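Long-range contact in KLTH0A00704p (Lachancea thermotolerans, PDB 4J2G), which acts in autophagy, its HORMA domain, the part of the longer Atg13 protein described here, probably mediating recruitment of a PI 3-kinase: residues P87-L100 against P199-K211. The protein carries 1 engineered substitution. Residues are numbered along the deposited sequence; the frame is centred on the assembly and turned at random.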
loop_
_atom_site.group_PDB
_atom_site.type_symbol
_atom_site.label_atom_id
_atom_site.label_comp_id
_atom_site.label_asym_id
_atom_site.label_seq_id
_atom_site.Cartn_x
_atom_site.Cartn_y
_atom_site.Cartn_z
ATOM N N PRO A 87 10.976 -11.200 -6.923
ATOM C CA PRO A 87 11.008 -10.739 -5.517
ATOM C C PRO A 87 9.597 -10.322 -5.048
ATOM O O PRO A 87 8.814 -9.885 -5.869
ATOM C CB PRO A 87 11.901 -9.480 -5.561
ATOM C CG PRO A 87 12.502 -9.445 -6.928
ATOM C CD PRO A 87 11.683 -10.301 -7.847
ATOM N N PRO A 88 9.273 -10.466 -3.747
ATOM C CA PRO A 88 8.008 -9.882 -3.256
ATOM C C PRO A 88 8.000 -8.338 -3.429
ATOM O O PRO A 88 9.025 -7.649 -3.160
ATOM C CB PRO A 88 7.993 -10.286 -1.759
ATOM C CG PRO A 88 9.459 -10.419 -1.422
ATOM C CD PRO A 88 10.056 -11.076 -2.650
ATOM N N LEU A 89 6.858 -7.845 -3.899
ATOM C CA LEU A 89 6.616 -6.446 -4.267
ATOM C C LEU A 89 5.822 -5.736 -3.176
ATOM O O LEU A 89 4.684 -6.085 -2.895
ATOM C CB LEU A 89 5.918 -6.358 -5.626
ATOM C CG LEU A 89 5.394 -5.107 -6.432
ATOM C CD1 LEU A 89 5.443 -3.766 -5.784
ATOM C CD2 LEU A 89 6.080 -5.000 -7.788
ATOM N N VAL A 90 6.486 -4.753 -2.552
ATOM C CA VAL A 90 5.964 -3.957 -1.474
ATOM C C VAL A 90 5.656 -2.547 -1.930
ATOM O O VAL A 90 6.437 -1.932 -2.634
ATOM C CB VAL A 90 6.899 -4.029 -0.265
ATOM C CG1 VAL A 90 6.525 -3.020 0.880
ATOM C CG2 VAL A 90 6.793 -5.449 0.235
ATOM N N ILE A 91 4.452 -2.067 -1.599
ATOM C CA ILE A 91 4.065 -0.682 -1.920
ATOM C C ILE A 91 3.653 0.076 -0.651
ATOM O O ILE A 91 2.810 -0.386 0.071
ATOM C CB ILE A 91 2.956 -0.619 -2.947
ATOM C CG1 ILE A 91 3.462 -1.242 -4.268
ATOM C CG2 ILE A 91 2.558 0.835 -3.265
ATOM C CD1 ILE A 91 2.380 -1.376 -5.312
ATOM N N GLU A 92 4.274 1.217 -0.392
ATOM C CA GLU A 92 3.876 2.031 0.767
ATOM C C GLU A 92 3.121 3.267 0.254
ATOM O O GLU A 92 3.500 3.831 -0.727
ATOM C CB GLU A 92 5.100 2.455 1.495
ATOM C CG GLU A 92 5.804 1.290 2.218
ATOM C CD GLU A 92 6.913 1.827 3.184
ATOM O OE1 GLU A 92 7.468 2.917 2.924
ATOM O OE2 GLU A 92 7.192 1.179 4.196
ATOM N N THR A 93 2.016 3.637 0.899
ATOM C CA THR A 93 1.227 4.798 0.524
ATOM C C THR A 93 1.328 5.661 1.752
ATOM O O THR A 93 1.119 5.188 2.867
ATOM C CB THR A 93 -0.235 4.445 0.258
ATOM O OG1 THR A 93 -0.326 3.640 -0.943
ATOM C CG2 THR A 93 -1.101 5.733 0.020
ATOM N N TYR A 94 1.670 6.929 1.560
ATOM C CA TYR A 94 1.845 7.801 2.740
ATOM C C TYR A 94 1.313 9.194 2.500
ATOM O O TYR A 94 1.133 9.591 1.368
ATOM C CB TYR A 94 3.326 7.863 3.150
ATOM C CG TYR A 94 4.200 8.245 1.970
ATOM C CD1 TYR A 94 4.801 7.277 1.178
ATOM C CD2 TYR A 94 4.387 9.565 1.630
ATOM C CE1 TYR A 94 5.546 7.620 0.070
ATOM C CE2 TYR A 94 5.166 9.914 0.545
ATOM C CZ TYR A 94 5.761 8.934 -0.214
ATOM O OH TYR A 94 6.515 9.303 -1.316
ATOM N N LEU A 95 1.140 9.949 3.586
ATOM C CA LEU A 95 0.833 11.341 3.494
ATOM C C LEU A 95 2.137 12.085 3.606
ATOM O O LEU A 95 2.795 12.039 4.655
ATOM C CB LEU A 95 -0.139 11.738 4.587
ATOM C CG LEU A 95 -0.657 13.166 4.613
ATOM C CD1 LEU A 95 -1.382 13.518 3.312
ATOM C CD2 LEU A 95 -1.567 13.303 5.810
ATOM N N ASP A 96 2.522 12.727 2.501
ATOM C CA ASP A 96 3.791 13.480 2.392
ATOM C C ASP A 96 3.761 14.855 3.100
ATOM O O ASP A 96 2.908 15.700 2.802
ATOM C CB ASP A 96 4.106 13.664 0.915
ATOM C CG ASP A 96 5.487 14.224 0.669
ATOM O OD1 ASP A 96 6.111 14.825 1.593
ATOM O OD2 ASP A 96 5.944 14.074 -0.487
ATOM N N LEU A 97 4.676 15.097 4.034
ATOM C CA LEU A 97 4.582 16.309 4.870
ATOM C C LEU A 97 5.689 17.338 4.607
ATOM O O LEU A 97 5.877 18.276 5.385
ATOM C CB LEU A 97 4.658 15.939 6.344
ATOM C CG LEU A 97 3.591 14.994 6.879
ATOM C CD1 LEU A 97 3.722 14.978 8.385
ATOM C CD2 LEU A 97 2.200 15.408 6.453
ATOM N N ALA A 98 6.435 17.119 3.533
ATOM C CA ALA A 98 7.575 17.945 3.135
ATOM C C ALA A 98 7.313 19.462 3.139
ATOM O O ALA A 98 8.181 20.232 3.588
ATOM C CB ALA A 98 8.077 17.500 1.759
ATOM N N ARG A 99 6.129 19.871 2.662
ATOM C CA ARG A 99 5.796 21.276 2.352
ATOM C C ARG A 99 5.126 22.020 3.486
ATOM O O ARG A 99 4.549 23.104 3.253
ATOM C CB ARG A 99 4.843 21.342 1.151
ATOM C CG ARG A 99 5.362 20.758 -0.139
ATOM C CD ARG A 99 6.588 21.506 -0.633
ATOM N NE ARG A 99 6.588 21.599 -2.095
ATOM C CZ ARG A 99 6.003 22.572 -2.790
ATOM N NH1 ARG A 99 5.361 23.559 -2.168
ATOM N NH2 ARG A 99 6.060 22.557 -4.114
ATOM N N LEU A 100 5.120 21.416 4.681
ATOM C CA LEU A 100 4.547 22.052 5.877
ATOM C C LEU A 100 5.487 23.095 6.463
ATOM O O LEU A 100 6.668 22.820 6.664
ATOM C CB LEU A 100 4.304 21.015 6.970
ATOM C CG LEU A 100 2.931 20.386 7.227
ATOM C CD1 LEU A 100 2.092 20.339 5.980
ATOM C CD2 LEU A 100 3.043 19.005 7.867
ATOM N N PRO A 199 -0.043 21.982 0.001
ATOM C CA PRO A 199 0.144 21.840 1.463
ATOM C C PRO A 199 0.676 20.410 1.864
ATOM O O PRO A 199 1.727 20.283 2.537
ATOM C CB PRO A 199 -1.274 22.124 2.018
ATOM C CG PRO A 199 -2.205 21.776 0.854
ATOM C CD PRO A 199 -1.397 21.575 -0.424
ATOM N N VAL A 200 -0.065 19.361 1.488
ATOM C CA VAL A 200 0.306 17.953 1.725
ATOM C C VAL A 200 -0.232 17.115 0.560
ATOM O O VAL A 200 -1.298 17.396 0.061
ATOM C CB VAL A 200 -0.238 17.388 3.063
ATOM C CG1 VAL A 200 0.305 18.149 4.281
ATOM C CG2 VAL A 200 -1.760 17.399 3.096
ATOM N N LYS A 201 0.523 16.123 0.101
ATOM C CA LYS A 201 0.021 15.227 -0.948
ATOM C C LYS A 201 0.247 13.772 -0.545
ATOM O O LYS A 201 0.979 13.496 0.398
ATOM C CB LYS A 201 0.714 15.522 -2.278
ATOM C CG LYS A 201 2.233 15.448 -2.159
ATOM C CD LYS A 201 2.970 15.670 -3.475
ATOM C CE LYS A 201 4.471 15.707 -3.217
ATOM N NZ LYS A 201 5.332 15.770 -4.441
ATOM N N LEU A 202 -0.419 12.869 -1.253
ATOM C CA LEU A 202 -0.195 11.456 -1.150
ATOM C C LEU A 202 0.966 11.087 -2.030
ATOM O O LEU A 202 1.161 11.705 -3.022
ATOM C CB LEU A 202 -1.445 10.701 -1.627
ATOM C CG LEU A 202 -2.390 10.178 -0.540
ATOM C CD1 LEU A 202 -2.513 11.123 0.622
ATOM C CD2 LEU A 202 -3.790 9.811 -1.046
ATOM N N GLY A 203 1.743 10.077 -1.630
ATOM C CA GLY A 203 2.887 9.553 -2.364
ATOM C C GLY A 203 2.830 8.019 -2.204
ATOM O O GLY A 203 2.103 7.514 -1.356
ATOM N N THR A 204 3.536 7.292 -3.061
ATOM C CA THR A 204 3.745 5.870 -2.941
ATOM C C THR A 204 5.161 5.609 -3.298
ATOM O O THR A 204 5.773 6.436 -3.918
ATOM C CB THR A 204 2.917 5.062 -3.964
ATOM O OG1 THR A 204 3.142 5.606 -5.256
ATOM C CG2 THR A 204 1.453 5.213 -3.629
ATOM N N ARG A 205 5.631 4.415 -2.982
ATOM C CA ARG A 205 7.008 4.026 -3.079
ATOM C C ARG A 205 6.867 2.530 -3.219
ATOM O O ARG A 205 6.088 1.905 -2.505
ATOM C CB ARG A 205 7.700 4.356 -1.741
ATOM C CG ARG A 205 9.034 3.743 -1.497
ATOM C CD ARG A 205 9.650 4.189 -0.150
ATOM N NE ARG A 205 8.924 5.319 0.409
ATOM C CZ ARG A 205 9.507 6.445 0.787
ATOM N NH1 ARG A 205 10.826 6.570 0.650
ATOM N NH2 ARG A 205 8.798 7.437 1.319
ATOM N N ILE A 206 7.616 1.978 -4.148
ATOM C CA ILE A 206 7.682 0.572 -4.386
ATOM C C ILE A 206 8.983 0.121 -3.829
ATOM O O ILE A 206 9.949 0.803 -3.960
ATOM C CB ILE A 206 7.680 0.323 -5.886
ATOM C CG1 ILE A 206 6.315 0.732 -6.440
ATOM C CG2 ILE A 206 8.070 -1.102 -6.153
ATOM C CD1 ILE A 206 6.198 0.831 -7.965
ATOM N N LEU A 207 8.981 -1.027 -3.173
ATOM C CA LEU A 207 10.123 -1.596 -2.479
ATOM C C LEU A 207 10.193 -3.096 -2.792
ATOM O O LEU A 207 9.137 -3.793 -2.985
ATOM C CB LEU A 207 9.962 -1.523 -0.985
ATOM C CG LEU A 207 9.895 -0.091 -0.421
ATOM C CD1 LEU A 207 9.544 -0.083 1.058
ATOM C CD2 LEU A 207 11.211 0.612 -0.689
ATOM N N ASP A 208 11.429 -3.599 -2.854
ATOM C CA ASP A 208 11.676 -5.055 -2.891
ATOM C C ASP A 208 11.472 -5.558 -1.460
ATOM O O ASP A 208 12.178 -5.176 -0.534
ATOM C CB ASP A 208 13.075 -5.324 -3.395
ATOM C CG ASP A 208 13.446 -6.810 -3.419
ATOM O OD1 ASP A 208 12.959 -7.619 -2.574
ATOM O OD2 ASP A 208 14.269 -7.143 -4.313
ATOM N N GLY A 209 10.452 -6.373 -1.257
ATOM C CA GLY A 209 10.149 -6.789 0.102
ATOM C C GLY A 209 10.966 -7.924 0.721
ATOM O O GLY A 209 10.696 -8.319 1.851
ATOM N N SER A 210 11.953 -8.463 0.010
ATOM C CA SER A 210 12.783 -9.491 0.631
ATOM C C SER A 210 13.914 -8.812 1.381
ATOM O O SER A 210 14.806 -9.480 1.865
ATOM C CB SER A 210 13.335 -10.450 -0.410
ATOM O OG SER A 210 14.165 -9.736 -1.316
ATOM N N LYS A 211 13.878 -7.480 1.448
ATOM C CA LYS A 211 14.874 -6.685 2.177
ATOM C C LYS A 211 14.246 -5.964 3.360
ATOM O O LYS A 211 13.235 -5.292 3.181
ATOM C CB LYS A 211 15.456 -5.580 1.286
ATOM C CG LYS A 211 16.083 -6.002 -0.021
ATOM C CD LYS A 211 16.873 -4.822 -0.571
ATOM C CE LYS A 211 16.864 -4.769 -2.096
ATOM N NZ LYS A 211 17.126 -6.089 -2.743
#
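Val90 and Leu207 exchange two backbone hydrogen bonds, Val90 N to Leu207 O at 2.9 Å and Leu207 N to Val90 O at 2.8 Å, which defines a hydrogen-bonded antiparallel pair. Tyr94 and Gly203 form another, bonded both ways. Between them, Glu92 N reaches Arg205 O, but the return bond from Arg205 N is weak. The Glu92 and Arg205 side chains run side by side, and Glu92 OE1 lies 3.8 Å from Arg205 NE, well out of the guanidinium plane; this long salt bridge is therefore charge attraction without a directed N-H. Both groups have other partners: Arg218 and Arg131 pair with the carboxylate, Glu126 with Arg205 NH2.

Tyr94 has CG between its backbone N and carbonyl carbon (chi1 53°), which swings the ring across the strand pair and over Gly203. Gly203 CA sits 4.0 Å from the ring centroid, 26° off the normal, which places it over the ring face as a CH-pi contact. With an alanine in place of Tyr94, the Gly203 backbone would probably lose its aromatic cover and Arg205 NH2, 3.5 Å from Tyr94 CE1, a neighbour.

On the other face, Ile91 and Ile206 lie alongside each other, and Leu95 CD1 meets Leu202 CD1 at 3.8 Å. Helices 18-39 and 70-78 pack on Ile206, and helix 179-187 on Leu95 and Leu202. Strand 201-208 is an outermost strand of this antiparallel sheet in the HORMA domain, and strand 89-96 bonds on its far side to strand 126-136.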